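Local coordinates for protein tyrosine--tRNA ligase (Archaeoglobus fulgidus, PDB 2CYB) that probably activates tyrosine with ATP to form Tyr-AMP and then transfers the tyrosyl group to the acceptor end of its cognate tRNA, at residues A[223-236]-A[304-316]. Numbering follows the deposited sequence.
Sequences ISVRDPPEEVERKI and VAKYLNMLLEDAR
Val232 enters helix 304-316 as a knob, its branched side chain seated among Ala305, Leu308, Asn309 and Leu312. With CG1 anti to the backbone N (chi1 171°), the two methyls diverge: CG1 lies 4.1 Å from Leu308 CD2, while CG2 meets Leu312 CD2 tip to tip at 4.0 Å. Ile223, from the preceding loop, reaches Leu308 end-on, its CD1 pressed to 3.4 Å from Leu308 CD2, tighter than usual van der Waals contact. Farther along, the small Ala305 lets the backbones approach, and its CB touches that of Ile236, whose CD1 extends to Val304.

Polar groups line one border of this apolar core. The buried amide of Asn309 slides past Val232 and lies against the first turn of the opposing helix: ND2 gives a weak hydrogen bond to Pro229 O (3.4 Å), and one water links it to Glu233 OE2. A second water donates to both Asn309 OD1 (2.8 Å) and Asp227 O. Pro229 suits the first turn, where no carbonyl of an earlier turn awaits an N-H; Pro229 CD rests at the edge of the guanidinium, 3.6 Å from Arg316 NH2. Asp227 OD2 fixes the entry loop, gripped from opposite faces of its carboxylate by the Ser224 N-H and, as a salt bridge, by Lys235 NZ (2.7 Å).

The axes of helices 229-236 and 304-316 run antiparallel but inclined (147°), 9.4 Å apart at closest. A single knob into a hole, with otherwise ordinary apolar packing, joins the helix shortly after the KMSKS motif to helix 297-319. The intervening loop also bonds the HIGH region, through Ser224 OG to Glu44, tying this helical pair to the class I catalytic core.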
loop_
_atom_site.group_PDB
_atom_site.type_symbol
_atom_site.label_atom_id
_atom_site.label_comp_id
_atom_site.label_asym_id
_atom_site.label_seq_id
_atom_site.Cartn_x
_atom_site.Cartn_y
_atom_site.Cartn_z
ATOM N N ILE A 223 24.164 18.459 14.745
ATOM C CA ILE A 223 25.360 17.779 15.237
ATOM C C ILE A 223 25.178 16.262 15.212
ATOM O O ILE A 223 24.196 15.738 15.734
ATOM C CB ILE A 223 25.684 18.218 16.682
ATOM C CG1 ILE A 223 26.069 19.700 16.691
ATOM C CG2 ILE A 223 26.797 17.350 17.263
ATOM C CD1 ILE A 223 26.288 20.274 18.070
ATOM N N SER A 224 26.134 15.563 14.612
ATOM C CA SER A 224 26.077 14.109 14.515
ATOM C C SER A 224 26.972 13.478 15.566
ATOM O O SER A 224 27.945 14.091 16.004
ATOM C CB SER A 224 26.529 13.661 13.124
ATOM O OG SER A 224 25.842 14.384 12.119
ATOM N N VAL A 225 26.650 12.251 15.966
ATOM C CA VAL A 225 27.437 11.549 16.981
ATOM C C VAL A 225 28.839 11.242 16.485
ATOM O O VAL A 225 29.694 10.795 17.249
ATOM C CB VAL A 225 26.787 10.205 17.383
ATOM C CG1 VAL A 225 25.400 10.443 17.949
ATOM C CG2 VAL A 225 26.738 9.270 16.175
ATOM N N ARG A 226 29.070 11.481 15.200
ATOM C CA ARG A 226 30.365 11.208 14.598
ATOM C C ARG A 226 31.205 12.476 14.446
ATOM O O ARG A 226 32.378 12.404 14.086
ATOM C CB ARG A 226 30.157 10.543 13.236
ATOM C CG ARG A 226 31.297 9.666 12.767
ATOM C CD ARG A 226 30.964 9.035 11.418
ATOM N NE ARG A 226 32.037 8.178 10.924
ATOM C CZ ARG A 226 32.428 7.052 11.513
ATOM N NH1 ARG A 226 31.832 6.638 12.625
ATOM N NH2 ARG A 226 33.417 6.338 10.991
ATOM N N ASP A 227 30.611 13.638 14.710
ATOM C CA ASP A 227 31.360 14.884 14.600
ATOM C C ASP A 227 32.522 14.909 15.600
ATOM O O ASP A 227 32.345 14.625 16.787
ATOM C CB ASP A 227 30.460 16.101 14.857
ATOM C CG ASP A 227 29.558 16.434 13.681
ATOM O OD1 ASP A 227 29.948 16.168 12.525
ATOM O OD2 ASP A 227 28.464 16.990 13.913
ATOM N N PRO A 228 33.736 15.230 15.124
ATOM C CA PRO A 228 34.891 15.281 16.027
ATOM C C PRO A 228 34.785 16.506 16.946
ATOM O O PRO A 228 34.144 17.505 16.595
ATOM C CB PRO A 228 36.072 15.364 15.067
ATOM C CG PRO A 228 35.499 16.111 13.898
ATOM C CD PRO A 228 34.147 15.461 13.727
ATOM N N PRO A 229 35.415 16.446 18.129
ATOM C CA PRO A 229 35.376 17.554 19.088
ATOM C C PRO A 229 35.554 18.925 18.445
ATOM O O PRO A 229 34.845 19.870 18.777
ATOM C CB PRO A 229 36.500 17.201 20.056
ATOM C CG PRO A 229 36.409 15.717 20.110
ATOM C CD PRO A 229 36.247 15.343 18.643
ATOM N N GLU A 230 36.499 19.026 17.519
ATOM C CA GLU A 230 36.759 20.285 16.829
ATOM C C GLU A 230 35.550 20.746 16.025
ATOM O O GLU A 230 35.209 21.929 16.027
ATOM C CB GLU A 230 37.960 20.136 15.889
ATOM C CG GLU A 230 39.314 20.347 16.544
ATOM C CD GLU A 230 39.664 21.819 16.697
ATOM O OE1 GLU A 230 38.940 22.537 17.423
ATOM O OE2 GLU A 230 40.663 22.258 16.085
ATOM N N GLU A 231 34.914 19.808 15.330
ATOM C CA GLU A 231 33.747 20.121 14.513
ATOM C C GLU A 231 32.572 20.517 15.404
ATOM O O GLU A 231 31.829 21.445 15.084
ATOM C CB GLU A 231 33.376 18.920 13.634
ATOM C CG GLU A 231 32.191 19.165 12.700
ATOM C CD GLU A 231 32.463 20.222 11.636
ATOM O OE1 GLU A 231 31.516 20.577 10.898
ATOM O OE2 GLU A 231 33.613 20.697 11.531
ATOM N N VAL A 232 32.400 19.813 16.519
ATOM C CA VAL A 232 31.323 20.155 17.451
ATOM C C VAL A 232 31.511 21.597 17.916
ATOM O O VAL A 232 30.566 22.382 17.957
ATOM C CB VAL A 232 31.331 19.240 18.691
ATOM C CG1 VAL A 232 30.354 19.762 19.733
ATOM C CG2 VAL A 232 30.969 17.816 18.292
ATOM N N GLU A 233 32.745 21.943 18.263
ATOM C CA GLU A 233 33.045 23.290 18.726
ATOM C C GLU A 233 32.721 24.329 17.672
ATOM O O GLU A 233 32.118 25.358 17.973
ATOM C CB GLU A 233 34.515 23.388 19.131
ATOM C CG GLU A 233 34.819 22.744 20.476
ATOM C CD GLU A 233 36.308 22.636 20.742
ATOM O OE1 GLU A 233 37.066 23.482 20.219
ATOM O OE2 GLU A 233 36.719 21.714 21.481
ATOM N N ARG A 234 33.113 24.054 16.430
ATOM C CA ARG A 234 32.851 24.975 15.327
ATOM C C ARG A 234 31.356 25.213 15.092
ATOM O O ARG A 234 30.919 26.354 14.948
ATOM C CB ARG A 234 33.490 24.446 14.035
ATOM C CG ARG A 234 33.045 25.199 12.799
ATOM C CD ARG A 234 33.558 24.563 11.520
ATOM N NE ARG A 234 32.772 25.005 10.372
ATOM C CZ ARG A 234 31.521 24.620 10.134
ATOM N NH1 ARG A 234 30.874 25.076 9.069
ATOM N NH2 ARG A 234 30.923 23.765 10.953
ATOM N N LYS A 235 30.577 24.136 15.042
ATOM C CA LYS A 235 29.134 24.244 14.817
ATOM C C LYS A 235 28.429 25.014 15.931
ATOM O O LYS A 235 27.549 25.833 15.663
ATOM C CB LYS A 235 28.512 22.848 14.681
ATOM C CG LYS A 235 28.912 22.112 13.404
ATOM C CD LYS A 235 28.227 20.747 13.323
ATOM C CE LYS A 235 28.513 20.044 12.003
ATOM N NZ LYS A 235 27.827 18.718 11.926
ATOM N N ILE A 236 28.813 24.749 17.178
ATOM C CA ILE A 236 28.210 25.449 18.311
ATOM C C ILE A 236 28.616 26.920 18.263
ATOM O O ILE A 236 27.782 27.811 18.436
ATOM C CB ILE A 236 28.653 24.829 19.666
ATOM C CG1 ILE A 236 28.060 23.425 19.818
ATOM C CG2 ILE A 236 28.187 25.700 20.830
ATOM C CD1 ILE A 236 26.544 23.397 19.831
ATOM N N VAL A 304 28.344 24.234 26.660
ATOM C CA VAL A 304 27.537 23.252 25.933
ATOM C C VAL A 304 28.433 22.394 25.033
ATOM O O VAL A 304 28.262 21.181 24.951
ATOM C CB VAL A 304 26.458 23.941 25.082
ATOM C CG1 VAL A 304 25.781 22.925 24.149
ATOM C CG2 VAL A 304 25.427 24.590 25.994
ATOM N N ALA A 305 29.396 23.025 24.368
ATOM C CA ALA A 305 30.305 22.286 23.498
ATOM C C ALA A 305 31.135 21.296 24.308
ATOM O O ALA A 305 31.360 20.162 23.878
ATOM C CB ALA A 305 31.227 23.256 22.740
ATOM N N LYS A 306 31.594 21.720 25.484
ATOM C CA LYS A 306 32.404 20.846 26.325
ATOM C C LYS A 306 31.625 19.631 26.826
ATOM O O LYS A 306 32.122 18.503 26.781
ATOM C CB LYS A 306 32.962 21.621 27.522
ATOM C CG LYS A 306 33.733 20.750 28.499
ATOM C CD LYS A 306 34.242 21.550 29.690
ATOM C CE LYS A 306 34.950 20.642 30.683
ATOM N NZ LYS A 306 35.416 21.379 31.892
ATOM N N TYR A 307 30.410 19.851 27.317
ATOM C CA TYR A 307 29.614 18.739 27.810
ATOM C C TYR A 307 29.177 17.814 26.678
ATOM O O TYR A 307 29.195 16.589 26.823
ATOM C CB TYR A 307 28.392 19.246 28.572
ATOM C CG TYR A 307 28.701 19.618 30.003
ATOM C CD1 TYR A 307 29.269 20.850 30.319
ATOM C CD2 TYR A 307 28.451 18.720 31.040
ATOM C CE1 TYR A 307 29.581 21.183 31.639
ATOM C CE2 TYR A 307 28.760 19.041 32.358
ATOM C CZ TYR A 307 29.321 20.272 32.651
ATOM O OH TYR A 307 29.611 20.598 33.957
ATOM N N LEU A 308 28.787 18.399 25.551
ATOM C CA LEU A 308 28.361 17.593 24.417
ATOM C C LEU A 308 29.539 16.739 23.963
ATOM O O LEU A 308 29.372 15.562 23.645
ATOM C CB LEU A 308 27.876 18.483 23.268
ATOM C CG LEU A 308 27.211 17.764 22.090
ATOM C CD1 LEU A 308 26.081 16.858 22.588
ATOM C CD2 LEU A 308 26.663 18.799 21.121
ATOM N N ASN A 309 30.735 17.321 23.946
ATOM C CA ASN A 309 31.913 16.563 23.538
ATOM C C ASN A 309 32.219 15.431 24.508
ATOM O O ASN A 309 32.716 14.381 24.104
ATOM C CB ASN A 309 33.135 17.474 23.382
ATOM C CG ASN A 309 33.216 18.092 22.004
ATOM O OD1 ASN A 309 32.859 17.454 21.013
ATOM N ND2 ASN A 309 33.694 19.330 21.926
ATOM N N MET A 310 31.924 15.637 25.788
ATOM C CA MET A 310 32.162 14.593 26.775
ATOM C C MET A 310 31.190 13.456 26.490
ATOM O O MET A 310 31.541 12.278 26.550
ATOM C CB MET A 310 31.935 15.126 28.196
ATOM C CG MET A 310 32.986 16.120 28.662
ATOM S SD MET A 310 32.862 16.483 30.432
ATOM C CE MET A 310 31.583 17.705 30.412
ATOM N N LEU A 311 29.964 13.838 26.162
ATOM C CA LEU A 311 28.893 12.897 25.860
ATOM C C LEU A 311 29.252 12.014 24.658
ATOM O O LEU A 311 29.174 10.783 24.730
ATOM C CB LEU A 311 27.610 13.695 25.589
ATOM C CG LEU A 311 26.240 13.071 25.849
ATOM C CD1 LEU A 311 25.183 14.161 25.850
ATOM C CD2 LEU A 311 25.934 12.029 24.792
ATOM N N LEU A 312 29.651 12.649 23.561
ATOM C CA LEU A 312 30.011 11.934 22.340
ATOM C C LEU A 312 31.312 11.157 22.470
ATOM O O LEU A 312 31.432 10.047 21.943
ATOM C CB LEU A 312 30.112 12.914 21.170
ATOM C CG LEU A 312 28.798 13.443 20.591
ATOM C CD1 LEU A 312 27.953 14.074 21.677
ATOM C CD2 LEU A 312 29.106 14.457 19.503
ATOM N N GLU A 313 32.288 11.735 23.162
ATOM C CA GLU A 313 33.564 11.059 23.358
ATOM C C GLU A 313 33.318 9.743 24.075
ATOM O O GLU A 313 33.834 8.701 23.677
ATOM C CB GLU A 313 34.517 11.935 24.177
ATOM C CG GLU A 313 35.336 12.893 23.335
ATOM C CD GLU A 313 36.313 12.168 22.424
ATOM O OE1 GLU A 313 37.221 11.483 22.947
ATOM O OE2 GLU A 313 36.172 12.279 21.188
ATOM N N ASP A 314 32.520 9.797 25.135
ATOM C CA ASP A 314 32.190 8.604 25.895
ATOM C C ASP A 314 31.446 7.616 24.994
ATOM O O ASP A 314 31.670 6.406 25.061
ATOM C CB ASP A 314 31.316 8.974 27.093
ATOM C CG ASP A 314 30.902 7.766 27.904
ATOM O OD1 ASP A 314 31.793 7.085 28.457
ATOM O OD2 ASP A 314 29.685 7.497 27.989
ATOM N N ALA A 315 30.564 8.137 24.146
ATOM C CA ALA A 315 29.795 7.296 23.236
ATOM C C ALA A 315 30.738 6.532 22.315
ATOM O O ALA A 315 30.609 5.321 22.141
ATOM C CB ALA A 315 28.824 8.152 22.415
ATOM N N ARG A 316 31.690 7.245 21.727
ATOM C CA ARG A 316 32.654 6.624 20.833
ATOM C C ARG A 316 33.502 5.606 21.588
ATOM O O ARG A 316 33.826 4.541 21.062
ATOM C CB ARG A 316 33.533 7.699 20.186
ATOM C CG ARG A 316 32.854 8.388 19.005
ATOM C CD ARG A 316 33.584 9.644 18.557
ATOM N NE ARG A 316 33.419 10.735 19.513
ATOM C CZ ARG A 316 33.826 11.983 19.306
ATOM N NH1 ARG A 316 33.631 12.906 20.237
ATOM N NH2 ARG A 316 34.425 12.312 18.169
HETATM O O HOH W 1 32.914 15.174 19.411
HETATM O O HOH W 2 34.666 21.493 23.588
#